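Local coordinates for protein luciferase-like monooxygenase (Streptomyces bottropensis, PDB 4US5) that is probably a flavin-dependent monooxygenase of the bacterial luciferase-like family, incorporating oxygen into a substrate, at residues Q12-T20 / V255-L263; E30-Y40 / Q319-R327. All blocks are in the same frame, centred on the assembly; numbering follows the deposited sequence.

Interaction 1: Q12-T20 / V255-L263. With NA (sodium ion), chain R.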
ATOM      1  N   GLN B  12      -0.440   0.914 -16.402  1.00 17.38           N
ATOM      2  CA  GLN B  12      -1.585   1.672 -15.900  1.00 19.38           C
ATOM      3  C   GLN B  12      -2.804   0.780 -15.601  1.00 20.47           C
ATOM      4  O   GLN B  12      -3.788   1.231 -15.040  1.00 21.12           O
ATOM      5  CB  GLN B  12      -1.912   2.805 -16.867  1.00 21.72           C
ATOM      6  CG  GLN B  12      -2.712   2.422 -18.082  1.00 21.74           C
ATOM      7  CD  GLN B  12      -1.948   1.675 -19.161  1.00 24.69           C
ATOM      8  OE1 GLN B  12      -0.995   0.930 -18.904  1.00 27.83           O
ATOM      9  NE2 GLN B  12      -2.452   1.770 -20.372  1.00 26.26           N
ATOM     10  N   ALA B  13      -2.672  -0.511 -15.913  1.00 18.21           N
ATOM     11  CA  ALA B  13      -3.720  -1.506 -15.616  1.00 18.30           C
ATOM     12  C   ALA B  13      -5.062  -1.161 -16.264  1.00 17.31           C
ATOM     13  O   ALA B  13      -6.065  -0.949 -15.587  1.00 17.90           O
ATOM     14  CB  ALA B  13      -3.864  -1.713 -14.131  1.00 17.98           C
ATOM     15  N   PRO B  14      -5.077  -1.134 -17.593  1.00 17.67           N
ATOM     16  CA  PRO B  14      -6.330  -0.805 -18.248  1.00 17.45           C
ATOM     17  C   PRO B  14      -7.399  -1.859 -17.980  1.00 16.79           C
ATOM     18  O   PRO B  14      -7.094  -3.028 -17.775  1.00 16.45           O
ATOM     19  CB  PRO B  14      -5.949  -0.728 -19.732  1.00 18.71           C
ATOM     20  CG  PRO B  14      -4.607  -1.308 -19.844  1.00 19.22           C
ATOM     21  CD  PRO B  14      -3.992  -1.444 -18.530  1.00 18.36           C
ATOM     22  N   VAL B  15      -8.646  -1.417 -17.954  1.00 17.50           N
ATOM     23  CA  VAL B  15      -9.784  -2.324 -17.816  1.00 16.52           C
ATOM     24  C   VAL B  15     -10.387  -2.484 -19.199  1.00 16.94           C
ATOM     25  O   VAL B  15     -10.667  -1.485 -19.902  1.00 18.57           O
ATOM     26  CB  VAL B  15     -10.822  -1.763 -16.852  1.00 17.65           C
ATOM     27  CG1 VAL B  15     -11.932  -2.796 -16.615  1.00 18.64           C
ATOM     28  CG2 VAL B  15     -10.150  -1.385 -15.514  1.00 18.96           C
ATOM     29  N   VAL B  16     -10.564  -3.729 -19.611  1.00 16.43           N
ATOM     30  CA  VAL B  16     -10.862  -4.017 -21.013  1.00 17.55           C
ATOM     31  C   VAL B  16     -12.290  -4.629 -21.131  1.00 18.75           C
ATOM     32  O   VAL B  16     -12.800  -5.248 -20.210  1.00 20.45           O
ATOM     33  CB  VAL B  16      -9.841  -4.955 -21.633  1.00 16.05           C
ATOM     34  CG1 VAL B  16      -8.415  -4.425 -21.368  1.00 16.91           C
ATOM     35  CG2 VAL B  16      -9.964  -6.371 -21.107  1.00 15.97           C
ATOM     36  N   GLU B  17     -12.919  -4.361 -22.259  1.00 20.65           N
ATOM     37  CA  GLU B  17     -14.294  -4.804 -22.494  1.00 20.49           C
ATOM     38  C   GLU B  17     -14.440  -6.296 -22.299  1.00 20.31           C
ATOM     39  O   GLU B  17     -13.668  -7.095 -22.827  1.00 20.76           O
ATOM     40  CB  GLU B  17     -14.759  -4.440 -23.911  1.00 23.37           C
ATOM     41  CG  GLU B  17     -16.253  -4.738 -24.133  1.00 26.88           C
ATOM     42  CD  GLU B  17     -17.117  -3.827 -23.281  1.00 34.65           C
ATOM     43  OE1 GLU B  17     -16.979  -2.578 -23.389  1.00 43.11           O
ATOM     44  OE2 GLU B  17     -17.899  -4.337 -22.466  1.00 40.40           O
ATOM     45  N   GLY B  18     -15.422  -6.670 -21.490  1.00 21.74           N
ATOM     46  CA  GLY B  18     -15.637  -8.051 -21.142  1.00 23.05           C
ATOM     47  C   GLY B  18     -15.089  -8.478 -19.806  1.00 22.60           C
ATOM     48  O   GLY B  18     -15.489  -9.510 -19.286  1.00 21.56           O
ATOM     49  N   LEU B  19     -14.133  -7.701 -19.257  1.00 21.87           N
ATOM     50  CA  LEU B  19     -13.479  -8.056 -18.016  1.00 20.26           C
ATOM     51  C   LEU B  19     -13.749  -6.986 -16.973  1.00 20.29           C
ATOM     52  O   LEU B  19     -14.501  -6.052 -17.210  1.00 22.42           O
ATOM     53  CB  LEU B  19     -11.975  -8.261 -18.259  1.00 20.33           C
ATOM     54  CG  LEU B  19     -11.588  -9.403 -19.216  1.00 21.77           C
ATOM     55  CD1 LEU B  19     -10.100  -9.595 -19.248  1.00 23.38           C
ATOM     56  CD2 LEU B  19     -12.270 -10.720 -18.849  1.00 24.76           C
ATOM     57  N   THR B  20     -13.113  -7.138 -15.817  1.00 22.27           N
ATOM     58  CA  THR B  20     -13.320  -6.288 -14.664  1.00 21.50           C
ATOM     59  C   THR B  20     -11.988  -5.751 -14.166  1.00 19.51           C
ATOM     60  O   THR B  20     -10.914  -6.254 -14.533  1.00 16.74           O
ATOM     61  CB  THR B  20     -13.944  -7.097 -13.507  1.00 21.61           C
ATOM     62  OG1 THR B  20     -12.987  -8.008 -13.002  1.00 18.66           O
ATOM     63  CG2 THR B  20     -15.199  -7.859 -13.984  1.00 21.28           C
ATOM     64  N   VAL B 255     -17.036   7.306 -23.206  1.00 26.51           N
ATOM     65  CA  VAL B 255     -16.077   6.749 -22.238  1.00 28.71           C
ATOM     66  C   VAL B 255     -16.432   5.325 -21.892  1.00 26.98           C
ATOM     67  O   VAL B 255     -17.372   5.069 -21.145  1.00 27.04           O
ATOM     68  CB  VAL B 255     -16.049   7.610 -20.945  1.00 27.75           C
ATOM     69  CG1 VAL B 255     -15.010   7.074 -19.949  1.00 33.30           C
ATOM     70  CG2 VAL B 255     -15.736   9.061 -21.297  1.00 29.86           C
ATOM     71  N   ARG B 256     -15.670   4.385 -22.432  1.00 26.78           N
ATOM     72  CA  ARG B 256     -15.906   2.975 -22.194  1.00 26.47           C
ATOM     73  C   ARG B 256     -14.593   2.231 -22.013  1.00 27.26           C
ATOM     74  O   ARG B 256     -13.520   2.794 -22.181  1.00 24.48           O
ATOM     75  CB  ARG B 256     -16.714   2.365 -23.342  1.00 26.40           C
ATOM     76  CG  ARG B 256     -18.169   2.818 -23.324  1.00 27.16           C
ATOM     77  CD  ARG B 256     -18.981   2.040 -24.362  1.00 25.89           C
ATOM     78  NE  ARG B 256     -18.978   2.616 -25.691  1.00 25.58           N
ATOM     79  CZ  ARG B 256     -19.338   1.989 -26.818  1.00 24.20           C
ATOM     80  NH1 ARG B 256     -19.709   0.711 -26.846  1.00 23.50           N
ATOM     81  NH2 ARG B 256     -19.295   2.657 -27.939  1.00 26.76           N
ATOM     82  N   LEU B 257     -14.701   0.965 -21.649  1.00 24.71           N
ATOM     83  CA  LEU B 257     -13.566   0.109 -21.497  1.00 22.91           C
ATOM     84  C   LEU B 257     -12.868  -0.082 -22.845  1.00 23.27           C
ATOM     85  O   LEU B 257     -13.465   0.148 -23.901  1.00 20.17           O
ATOM     86  CB  LEU B 257     -14.000  -1.236 -20.918  1.00 24.02           C
ATOM     87  CG  LEU B 257     -14.815  -1.212 -19.607  1.00 25.36           C
ATOM     88  CD1 LEU B 257     -15.059  -2.641 -19.154  1.00 26.74           C
ATOM     89  CD2 LEU B 257     -14.129  -0.409 -18.515  1.00 26.61           C
ATOM     90  N   LEU B 258     -11.583  -0.503 -22.814  1.00 20.00           N
ATOM     91  CA  LEU B 258     -10.866  -0.750 -24.054  1.00 21.44           C
ATOM     92  C   LEU B 258     -11.626  -1.767 -24.929  1.00 20.72           C
ATOM     93  O   LEU B 258     -11.966  -2.854 -24.475  1.00 20.18           O
ATOM     94  CB  LEU B 258      -9.444  -1.261 -23.802  1.00 20.18           C
ATOM     95  CG  LEU B 258      -8.362  -0.306 -23.316  1.00 21.94           C
ATOM     96  CD1 LEU B 258      -6.986  -0.993 -23.461  1.00 21.36           C
ATOM     97  CD2 LEU B 258      -8.361   0.993 -24.055  1.00 26.59           C
ATOM     98  N   PRO B 259     -11.899  -1.401 -26.207  1.00 21.34           N
ATOM     99  CA  PRO B 259     -12.667  -2.323 -27.065  1.00 20.43           C
ATOM    100  C   PRO B 259     -11.845  -3.498 -27.649  1.00 21.75           C
ATOM    101  O   PRO B 259     -10.614  -3.389 -27.844  1.00 20.08           O
ATOM    102  CB  PRO B 259     -13.148  -1.420 -28.188  1.00 21.54           C
ATOM    103  CG  PRO B 259     -12.114  -0.342 -28.294  1.00 20.99           C
ATOM    104  CD  PRO B 259     -11.617  -0.117 -26.880  1.00 19.67           C
ATOM    105  N   PRO B 260     -12.528  -4.601 -27.992  1.00 22.30           N
ATOM    106  CA  PRO B 260     -11.811  -5.733 -28.594  1.00 22.19           C
ATOM    107  C   PRO B 260     -11.259  -5.374 -29.957  1.00 21.37           C
ATOM    108  O   PRO B 260     -11.853  -4.549 -30.663  1.00 23.53           O
ATOM    109  CB  PRO B 260     -12.871  -6.851 -28.667  1.00 23.75           C
ATOM    110  CG  PRO B 260     -14.133  -6.301 -28.114  1.00 24.67           C
ATOM    111  CD  PRO B 260     -13.968  -4.847 -27.797  1.00 22.66           C
ATOM    112  N   ALA B 261     -10.147  -6.010 -30.326  1.00 21.60           N
ATOM    113  CA  ALA B 261      -9.421  -5.669 -31.536  1.00 22.45           C
ATOM    114  C   ALA B 261     -10.277  -5.816 -32.802  1.00 23.87           C
ATOM    115  O   ALA B 261     -10.296  -4.928 -33.650  1.00 27.16           O
ATOM    116  CB  ALA B 261      -8.150  -6.514 -31.643  1.00 22.12           C
ATOM    117  N   ASP B 262     -10.931  -6.953 -32.952  1.00 26.60           N
ATOM    118  CA  ASP B 262     -11.668  -7.243 -34.209  1.00 30.40           C
ATOM    119  C   ASP B 262     -12.834  -6.286 -34.405  1.00 28.68           C
ATOM    120  O   ASP B 262     -13.004  -5.713 -35.483  1.00 29.09           O
ATOM    121  CB  ASP B 262     -12.102  -8.701 -34.256  1.00 30.21           C
ATOM    122  CG  ASP B 262     -10.923  -9.647 -34.448  1.00 33.52           C
ATOM    123  OD1 ASP B 262      -9.989  -9.297 -35.201  1.00 34.23           O
ATOM    124  OD2 ASP B 262     -10.932 -10.737 -33.863  1.00 38.54           O
ATOM    125  N   LEU B 263     -13.569  -6.032 -33.347  1.00 29.84           N
ATOM    126  CA  LEU B 263     -14.600  -4.999 -33.368  1.00 28.95           C
ATOM    127  C   LEU B 263     -14.013  -3.643 -33.731  1.00 29.09           C
ATOM    128  O   LEU B 263     -14.587  -2.882 -34.529  1.00 25.66           O
ATOM    129  CB  LEU B 263     -15.260  -4.894 -32.001  1.00 33.09           C
ATOM    130  CG  LEU B 263     -16.435  -3.905 -31.810  1.00 38.31           C
ATOM    131  CD1 LEU B 263     -17.341  -4.327 -30.650  1.00 43.00           C
ATOM    132  CD2 LEU B 263     -15.969  -2.477 -31.580  1.00 41.07           C
TER
HETATM  133 NA    NA R1341       0.913  -0.502 -19.881  1.00 31.76          NA
HETATM  134  O   HOH W   1     -15.695  -1.080 -25.064  1.00 21.14           O
HETATM  135  O   HOH W   2     -17.477  -0.232 -21.585  1.00 33.24           O

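Interaction 2: E30-Y40 / Q319-R327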
ATOM      1  N   GLU B  30       0.755 -11.033 -13.763  1.00 17.45           N
ATOM      2  CA  GLU B  30       1.223 -11.929 -14.790  1.00 19.17           C
ATOM      3  C   GLU B  30       2.261 -11.264 -15.709  1.00 17.11           C
ATOM      4  O   GLU B  30       3.335 -11.841 -16.012  1.00 16.39           O
ATOM      5  CB  GLU B  30       0.065 -12.404 -15.661  1.00 21.05           C
ATOM      6  CG  GLU B  30       0.486 -13.565 -16.552  1.00 24.54           C
ATOM      7  CD  GLU B  30      -0.645 -14.178 -17.366  1.00 28.23           C
ATOM      8  OE1 GLU B  30      -1.757 -13.573 -17.452  1.00 23.70           O
ATOM      9  OE2 GLU B  30      -0.384 -15.277 -17.957  1.00 26.93           O
ATOM     10  N   LEU B  31       1.994 -10.037 -16.080  1.00 16.36           N
ATOM     11  CA  LEU B  31       2.938  -9.288 -16.922  1.00 15.69           C
ATOM     12  C   LEU B  31       4.228  -9.016 -16.183  1.00 15.90           C
ATOM     13  O   LEU B  31       5.320  -9.136 -16.754  1.00 16.88           O
ATOM     14  CB  LEU B  31       2.313  -8.009 -17.442  1.00 16.39           C
ATOM     15  CG  LEU B  31       3.212  -7.124 -18.283  1.00 18.03           C
ATOM     16  CD1 LEU B  31       3.704  -7.845 -19.526  1.00 18.52           C
ATOM     17  CD2 LEU B  31       2.472  -5.838 -18.654  1.00 21.24           C
ATOM     18  N   ALA B  32       4.143  -8.669 -14.903  1.00 15.34           N
ATOM     19  CA  ALA B  32       5.335  -8.426 -14.115  1.00 16.32           C
ATOM     20  C   ALA B  32       6.219  -9.685 -13.962  1.00 18.14           C
ATOM     21  O   ALA B  32       7.415  -9.596 -14.047  1.00 17.66           O
ATOM     22  CB  ALA B  32       4.967  -7.899 -12.747  1.00 16.33           C
ATOM     23  N   ARG B  33       5.596 -10.833 -13.729  0.50 19.74           N
ATOM     24  CA  ARG B  33       6.338 -12.099 -13.659  0.50 20.23           C
ATOM     25  C   ARG B  33       7.048 -12.386 -14.996  0.50 19.39           C
ATOM     26  O   ARG B  33       8.234 -12.735 -15.027  0.50 18.47           O
ATOM     27  CB  ARG B  33       5.405 -13.245 -13.316  0.50 23.41           C
ATOM     28  CG  ARG B  33       4.887 -13.264 -11.886  0.50 26.56           C
ATOM     29  CD  ARG B  33       4.051 -14.548 -11.779  0.50 29.39           C
ATOM     30  NE  ARG B  33       3.302 -14.711 -10.553  0.50 32.44           N
ATOM     31  CZ  ARG B  33       1.981 -14.766 -10.491  0.50 32.43           C
ATOM     32  NH1 ARG B  33       1.245 -14.622 -11.590  0.50 33.53           N
ATOM     33  NH2 ARG B  33       1.397 -14.942  -9.317  0.50 32.59           N
ATOM     34  N   LEU B  34       6.346 -12.148 -16.095  1.00 18.71           N
ATOM     35  CA  LEU B  34       6.959 -12.311 -17.433  1.00 20.69           C
ATOM     36  C   LEU B  34       8.122 -11.366 -17.625  1.00 19.69           C
ATOM     37  O   LEU B  34       9.222 -11.779 -18.034  1.00 19.16           O
ATOM     38  CB  LEU B  34       5.926 -12.146 -18.520  1.00 20.63           C
ATOM     39  CG  LEU B  34       6.456 -12.286 -19.958  1.00 22.14           C
ATOM     40  CD1 LEU B  34       7.009 -13.714 -20.189  1.00 23.70           C
ATOM     41  CD2 LEU B  34       5.378 -12.000 -20.943  1.00 25.32           C
ATOM     42  N   ALA B  35       7.894 -10.094 -17.302  1.00 19.55           N
ATOM     43  CA  ALA B  35       8.919  -9.087 -17.443  1.00 19.73           C
ATOM     44  C   ALA B  35      10.129  -9.388 -16.583  1.00 18.46           C
ATOM     45  O   ALA B  35      11.287  -9.177 -16.997  1.00 18.20           O
ATOM     46  CB  ALA B  35       8.337  -7.717 -17.129  1.00 17.90           C
ATOM     47  N   ASP B  36       9.893  -9.918 -15.383  1.00 18.35           N
ATOM     48  CA  ASP B  36      10.980 -10.329 -14.521  1.00 18.37           C
ATOM     49  C   ASP B  36      11.808 -11.428 -15.220  1.00 18.51           C
ATOM     50  O   ASP B  36      13.049 -11.299 -15.339  1.00 19.97           O
ATOM     51  CB  ASP B  36      10.393 -10.842 -13.186  1.00 19.56           C
ATOM     52  CG  ASP B  36      11.436 -11.137 -12.120  1.00 21.68           C
ATOM     53  OD1 ASP B  36      12.426 -10.428 -11.992  1.00 21.78           O
ATOM     54  OD2 ASP B  36      11.173 -12.070 -11.322  1.00 23.30           O
ATOM     55  N   ARG B  37      11.148 -12.464 -15.678  1.00 19.81           N
ATOM     56  CA  ARG B  37      11.831 -13.612 -16.338  1.00 21.73           C
ATOM     57  C   ARG B  37      12.572 -13.188 -17.599  1.00 22.72           C
ATOM     58  O   ARG B  37      13.639 -13.701 -17.876  1.00 21.97           O
ATOM     59  CB  ARG B  37      10.822 -14.690 -16.701  1.00 23.93           C
ATOM     60  CG  ARG B  37      10.347 -15.420 -15.443  1.00 28.12           C
ATOM     61  CD  ARG B  37       9.530 -16.650 -15.722  1.00 36.17           C
ATOM     62  NE  ARG B  37       8.503 -16.430 -16.763  1.00 42.17           N
ATOM     63  CZ  ARG B  37       7.247 -16.010 -16.514  1.00 46.93           C
ATOM     64  NH1 ARG B  37       6.831 -15.765 -15.270  1.00 48.69           N
ATOM     65  NH2 ARG B  37       6.387 -15.865 -17.513  1.00 49.71           N
ATOM     66  N   LEU B  38      11.995 -12.269 -18.360  1.00 21.81           N
ATOM     67  CA  LEU B  38      12.570 -11.872 -19.655  1.00 21.19           C
ATOM     68  C   LEU B  38      13.730 -10.899 -19.580  1.00 21.38           C
ATOM     69  O   LEU B  38      14.427 -10.715 -20.571  1.00 24.67           O
ATOM     70  CB  LEU B  38      11.486 -11.285 -20.555  1.00 22.48           C
ATOM     71  CG  LEU B  38      10.453 -12.266 -21.081  1.00 23.52           C
ATOM     72  CD1 LEU B  38       9.392 -11.510 -21.859  1.00 27.37           C
ATOM     73  CD2 LEU B  38      11.094 -13.340 -21.953  1.00 28.36           C
ATOM     74  N   GLY B  39      13.932 -10.265 -18.451  1.00 17.83           N
ATOM     75  CA  GLY B  39      15.041  -9.348 -18.249  1.00 19.38           C
ATOM     76  C   GLY B  39      14.721  -7.881 -18.396  1.00 18.88           C
ATOM     77  O   GLY B  39      15.603  -7.071 -18.630  1.00 19.61           O
ATOM     78  N   TYR B  40      13.444  -7.509 -18.259  1.00 19.93           N
ATOM     79  CA  TYR B  40      13.121  -6.076 -18.145  1.00 17.56           C
ATOM     80  C   TYR B  40      13.762  -5.490 -16.884  1.00 18.32           C
ATOM     81  O   TYR B  40      13.921  -6.183 -15.865  1.00 17.73           O
ATOM     82  CB  TYR B  40      11.588  -5.867 -18.184  1.00 15.73           C
ATOM     83  CG  TYR B  40      10.960  -6.026 -19.561  1.00 15.02           C
ATOM     84  CD1 TYR B  40      10.784  -7.259 -20.137  1.00 16.39           C
ATOM     85  CD2 TYR B  40      10.460  -4.914 -20.245  1.00 14.99           C
ATOM     86  CE1 TYR B  40      10.193  -7.388 -21.396  1.00 16.00           C
ATOM     87  CE2 TYR B  40       9.870  -5.017 -21.494  1.00 16.13           C
ATOM     88  CZ  TYR B  40       9.743  -6.245 -22.076  1.00 15.84           C
ATOM     89  OH  TYR B  40       9.175  -6.383 -23.303  1.00 16.53           O
ATOM     90  N   GLN B 319      -5.090  -9.969 -23.133  1.00 19.50           N
ATOM     91  CA  GLN B 319      -3.886 -10.348 -22.434  1.00 19.90           C
ATOM     92  C   GLN B 319      -2.938 -11.210 -23.260  1.00 18.16           C
ATOM     93  O   GLN B 319      -1.725 -11.077 -23.135  1.00 20.54           O
ATOM     94  CB  GLN B 319      -4.251 -11.026 -21.115  1.00 19.77           C
ATOM     95  CG  GLN B 319      -3.090 -11.512 -20.281  1.00 21.01           C
ATOM     96  CD  GLN B 319      -2.333 -10.423 -19.543  1.00 22.29           C
ATOM     97  OE1 GLN B 319      -2.363  -9.268 -19.917  1.00 21.09           O
ATOM     98  NE2 GLN B 319      -1.573 -10.828 -18.540  1.00 24.83           N
ATOM     99  N   ARG B 320      -3.472 -12.108 -24.092  1.00 20.23           N
ATOM    100  CA  ARG B 320      -2.602 -12.979 -24.881  1.00 18.74           C
ATOM    101  C   ARG B 320      -1.832 -12.163 -25.934  1.00 18.19           C
ATOM    102  O   ARG B 320      -0.648 -12.416 -26.189  1.00 19.56           O
ATOM    103  CB  ARG B 320      -3.413 -14.088 -25.592  1.00 19.50           C
ATOM    104  CG  ARG B 320      -4.165 -15.035 -24.647  1.00 20.86           C
ATOM    105  CD  ARG B 320      -5.312 -15.793 -25.296  1.00 21.51           C
ATOM    106  NE  ARG B 320      -6.478 -14.948 -25.527  1.00 22.57           N
ATOM    107  CZ  ARG B 320      -7.660 -15.366 -26.001  1.00 25.55           C
ATOM    108  NH1 ARG B 320      -7.854 -16.645 -26.287  1.00 26.16           N
ATOM    109  NH2 ARG B 320      -8.638 -14.502 -26.182  1.00 25.64           N
ATOM    110  N   ASP B 321      -2.503 -11.206 -26.539  1.00 18.82           N
ATOM    111  CA  ASP B 321      -1.858 -10.279 -27.460  1.00 18.68           C
ATOM    112  C   ASP B 321      -0.820  -9.411 -26.712  1.00 17.91           C
ATOM    113  O   ASP B 321       0.241  -9.076 -27.242  1.00 19.44           O
ATOM    114  CB  ASP B 321      -2.892  -9.375 -28.138  1.00 19.52           C
ATOM    115  CG  ASP B 321      -3.758 -10.121 -29.147  1.00 20.43           C
ATOM    116  OD1 ASP B 321      -3.348 -11.236 -29.570  1.00 23.01           O
ATOM    117  OD2 ASP B 321      -4.820  -9.578 -29.493  1.00 20.55           O
ATOM    118  N   ARG B 322      -1.166  -8.997 -25.511  1.00 18.54           N
ATOM    119  CA  ARG B 322      -0.308  -8.125 -24.757  1.00 17.17           C
ATOM    120  C   ARG B 322       0.988  -8.804 -24.344  1.00 16.74           C
ATOM    121  O   ARG B 322       2.066  -8.258 -24.509  1.00 17.77           O
ATOM    122  CB  ARG B 322      -1.041  -7.625 -23.531  1.00 17.94           C
ATOM    123  CG  ARG B 322      -0.294  -6.521 -22.815  1.00 20.24           C
ATOM    124  CD  ARG B 322      -0.878  -6.249 -21.438  1.00 21.21           C
ATOM    125  NE  ARG B 322      -0.475  -4.930 -20.994  1.00 24.64           N
ATOM    126  CZ  ARG B 322      -0.686  -4.462 -19.759  1.00 26.98           C
ATOM    127  NH1 ARG B 322      -1.284  -5.204 -18.848  1.00 24.46           N
ATOM    128  NH2 ARG B 322      -0.305  -3.233 -19.463  1.00 32.45           N
ATOM    129  N   LEU B 323       0.883  -9.998 -23.756  1.00 17.29           N
ATOM    130  CA  LEU B 323       2.053 -10.746 -23.378  1.00 18.23           C
ATOM    131  C   LEU B 323       2.966 -11.014 -24.582  1.00 17.24           C
ATOM    132  O   LEU B 323       4.186 -10.846 -24.493  1.00 18.12           O
ATOM    133  CB  LEU B 323       1.664 -12.069 -22.693  1.00 18.87           C
ATOM    134  CG  LEU B 323       0.952 -11.915 -21.363  1.00 20.22           C
ATOM    135  CD1 LEU B 323       0.509 -13.245 -20.823  1.00 23.76           C
ATOM    136  CD2 LEU B 323       1.802 -11.190 -20.333  1.00 23.82           C
ATOM    137  N   ARG B 324       2.352 -11.321 -25.716  1.00 18.93           N
ATOM    138  CA  ARG B 324       3.097 -11.508 -26.969  1.00 21.12           C
ATOM    139  C   ARG B 324       3.925 -10.280 -27.325  1.00 18.28           C
ATOM    140  O   ARG B 324       5.096 -10.401 -27.715  1.00 19.07           O
ATOM    141  CB  ARG B 324       2.186 -11.894 -28.177  1.00 23.05           C
ATOM    142  CG  ARG B 324       2.031 -13.406 -28.362  1.00 30.44           C
ATOM    143  CD  ARG B 324       1.311 -13.834 -29.628  1.00 31.30           C
ATOM    144  NE  ARG B 324      -0.080 -13.430 -29.627  1.00 32.18           N
ATOM    145  CZ  ARG B 324      -1.081 -14.165 -29.133  1.00 33.31           C
ATOM    146  NH1 ARG B 324      -0.855 -15.379 -28.633  1.00 30.42           N
ATOM    147  NH2 ARG B 324      -2.319 -13.704 -29.187  1.00 32.57           N
ATOM    148  N   SER B 325       3.298  -9.116 -27.238  1.00 19.23           N
ATOM    149  CA  SER B 325       3.976  -7.855 -27.550  1.00 18.90           C
ATOM    150  C   SER B 325       5.234  -7.692 -26.723  1.00 18.46           C
ATOM    151  O   SER B 325       6.323  -7.449 -27.262  1.00 16.04           O
ATOM    152  CB  SER B 325       3.002  -6.659 -27.399  1.00 18.65           C
ATOM    153  OG  SER B 325       3.629  -5.430 -27.787  1.00 21.13           O
ATOM    154  N   TYR B 326       5.141  -7.926 -25.401  1.00 17.25           N
ATOM    155  CA  TYR B 326       6.276  -7.789 -24.555  1.00 16.72           C
ATOM    156  C   TYR B 326       7.346  -8.866 -24.768  1.00 17.15           C
ATOM    157  O   TYR B 326       8.525  -8.601 -24.594  1.00 18.15           O
ATOM    158  CB  TYR B 326       5.844  -7.698 -23.050  1.00 17.35           C
ATOM    159  CG  TYR B 326       5.247  -6.369 -22.690  1.00 15.59           C
ATOM    160  CD1 TYR B 326       3.896  -6.134 -22.826  1.00 15.75           C
ATOM    161  CD2 TYR B 326       6.036  -5.327 -22.183  1.00 16.90           C
ATOM    162  CE1 TYR B 326       3.328  -4.899 -22.498  1.00 16.17           C
ATOM    163  CE2 TYR B 326       5.468  -4.090 -21.862  1.00 15.75           C
ATOM    164  CZ  TYR B 326       4.120  -3.888 -22.027  1.00 17.27           C
ATOM    165  OH  TYR B 326       3.544  -2.657 -21.643  1.00 16.72           O
ATOM    166  N   ARG B 327       6.916 -10.097 -25.080  1.00 17.83           N
ATOM    167  CA  ARG B 327       7.836 -11.185 -25.418  0.50 18.60           C
ATOM    168  C   ARG B 327       8.629 -10.864 -26.683  1.00 18.58           C
ATOM    169  O   ARG B 327       9.832 -11.002 -26.717  1.00 20.47           O
ATOM    170  CB  ARG B 327       7.062 -12.472 -25.677  0.50 18.76           C
ATOM    171  CG  ARG B 327       6.713 -13.224 -24.448  0.50 19.88           C
ATOM    172  CD  ARG B 327       6.571 -14.716 -24.784  0.50 21.76           C
ATOM    173  NE  ARG B 327       5.816 -15.394 -23.768  0.50 22.28           N
ATOM    174  CZ  ARG B 327       6.372 -15.993 -22.720  0.50 24.37           C
ATOM    175  NH1 ARG B 327       7.694 -15.998 -22.578  0.50 22.47           N
ATOM    176  NH2 ARG B 327       5.598 -16.588 -21.808  0.50 22.71           N
TER
HETATM  177  O   HOH W   3       9.570 -16.487 -19.871  1.00 41.71           O
HETATM  178  O   HOH W   4       6.281 -17.697 -19.643  1.00 42.69           O

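Interaction 1: Q12-T20 / V255-L263
Two backbone hydrogen bonds join Val15-Glu17 to Leu258: Leu258 N donates to Val15 O at 3.2 Å, and Glu17 N donates to Leu258 O at 2.8 Å. They make a single beta bridge between Val16 and Leu258. Leu257 lies over the bridged backbone, its CD2 3.8 Å from Val15 CG1 and its CD1 3.6 Å from Val16 O. With an alanine here in place of Leu257, Val15 CG1 would probably lose its apolar partner and a gap would be likely to open beside Val16 O. Leu258 CD1 touches Pro14 CB, 3.9 Å away. The bridge joins two loops of a TIM-barrel chain, one following the first strand, 6-11, the other leading into helix 261-268. Beyond Val16 the chain reverses in a type II turn closed by Leu19 N on Val16 O. The Glu17 chain, bent at chi2 (67°), brings OE1 to two waters: one also donates to Leu257 O, the other accepts from Leu257 N. Farther out, Pro14 O bonds Ser24, Glu17 O bonds His317, and Phe246 of helix 233-251 packs on Leu258. Gln12 OE1 binds a sodium ion at 2.6 Å, together with Val10 O.

Interaction 2: E30-Y40 / Q319-R327
Leu31 lies at the tightly packed side of the contact and touches three residues of helix 319-327. Its CD1 sits over one face of the Tyr326 ring, a CH-pi contact 4.0 Å from the centroid and 25° off the ring normal, and also meets Leu323 CD2. CD2, the other branch, rests over the centre of the Arg322 guanidinium, 3.6 Å from CZ; that group is held beyond the contact by a salt bridge to Glu11 and a bond to Ser314. Tyr40 OH donates to Tyr326 O at 2.6 Å, in the carbonyl plane and on a lone pair. This bond is made just beyond the Schellman motif at Gly39, where helix 21-38 ends. The axes of 30-38 and 319-327 come within 10.6 Å at 19°, nearly parallel, as expected of neighbouring helices outside a TIM barrel: here the first and the last helix, side by side, with Val9 of strand 6-11 touching Leu31 and Tyr40. Tyr326 OH reaches inward to Val312 O. Toward solvent the contact is looser and more polar. Leu34, with CG anti to the backbone N, bridges the two sides: CD2 meets Leu323 CD2 at 3.7 Å, while CD1 appears to lie over one face of the Arg327 guanidinium in the conformer described, one of two, a placement that is tentative. A water between Arg37 and Arg327 is a doubtful link for the same reason. At the start of the contact Gln319 NE2 donates to Glu30 OE1 at 3.0 Å, nearly straight at 170° but from above the carboxylate plane.

How the interactions relate
Interactions 1 and 2 have centres about 19 Å apart and meet at Arg322, whose NH2 lies 4.2 Å from Pro14 CD and 4.3 Å from Gln12 OE1, both packing contacts. Their segments alternate along the chain: 12-20 leads straight into helix 21-38, which carries 30-40, while 255-263 comes before helix 319-332. Interaction 1 ties loops at the end of the barrel where strand 6-11 finishes, probably the active-site side, as in other TIM barrels; interaction 2 pairs helices along the wall. Sodium sites gather where they meet: Gln12 shares one ion with Val10 and Ser314, while Glu11, the partner of Arg322, binds another with Ser24.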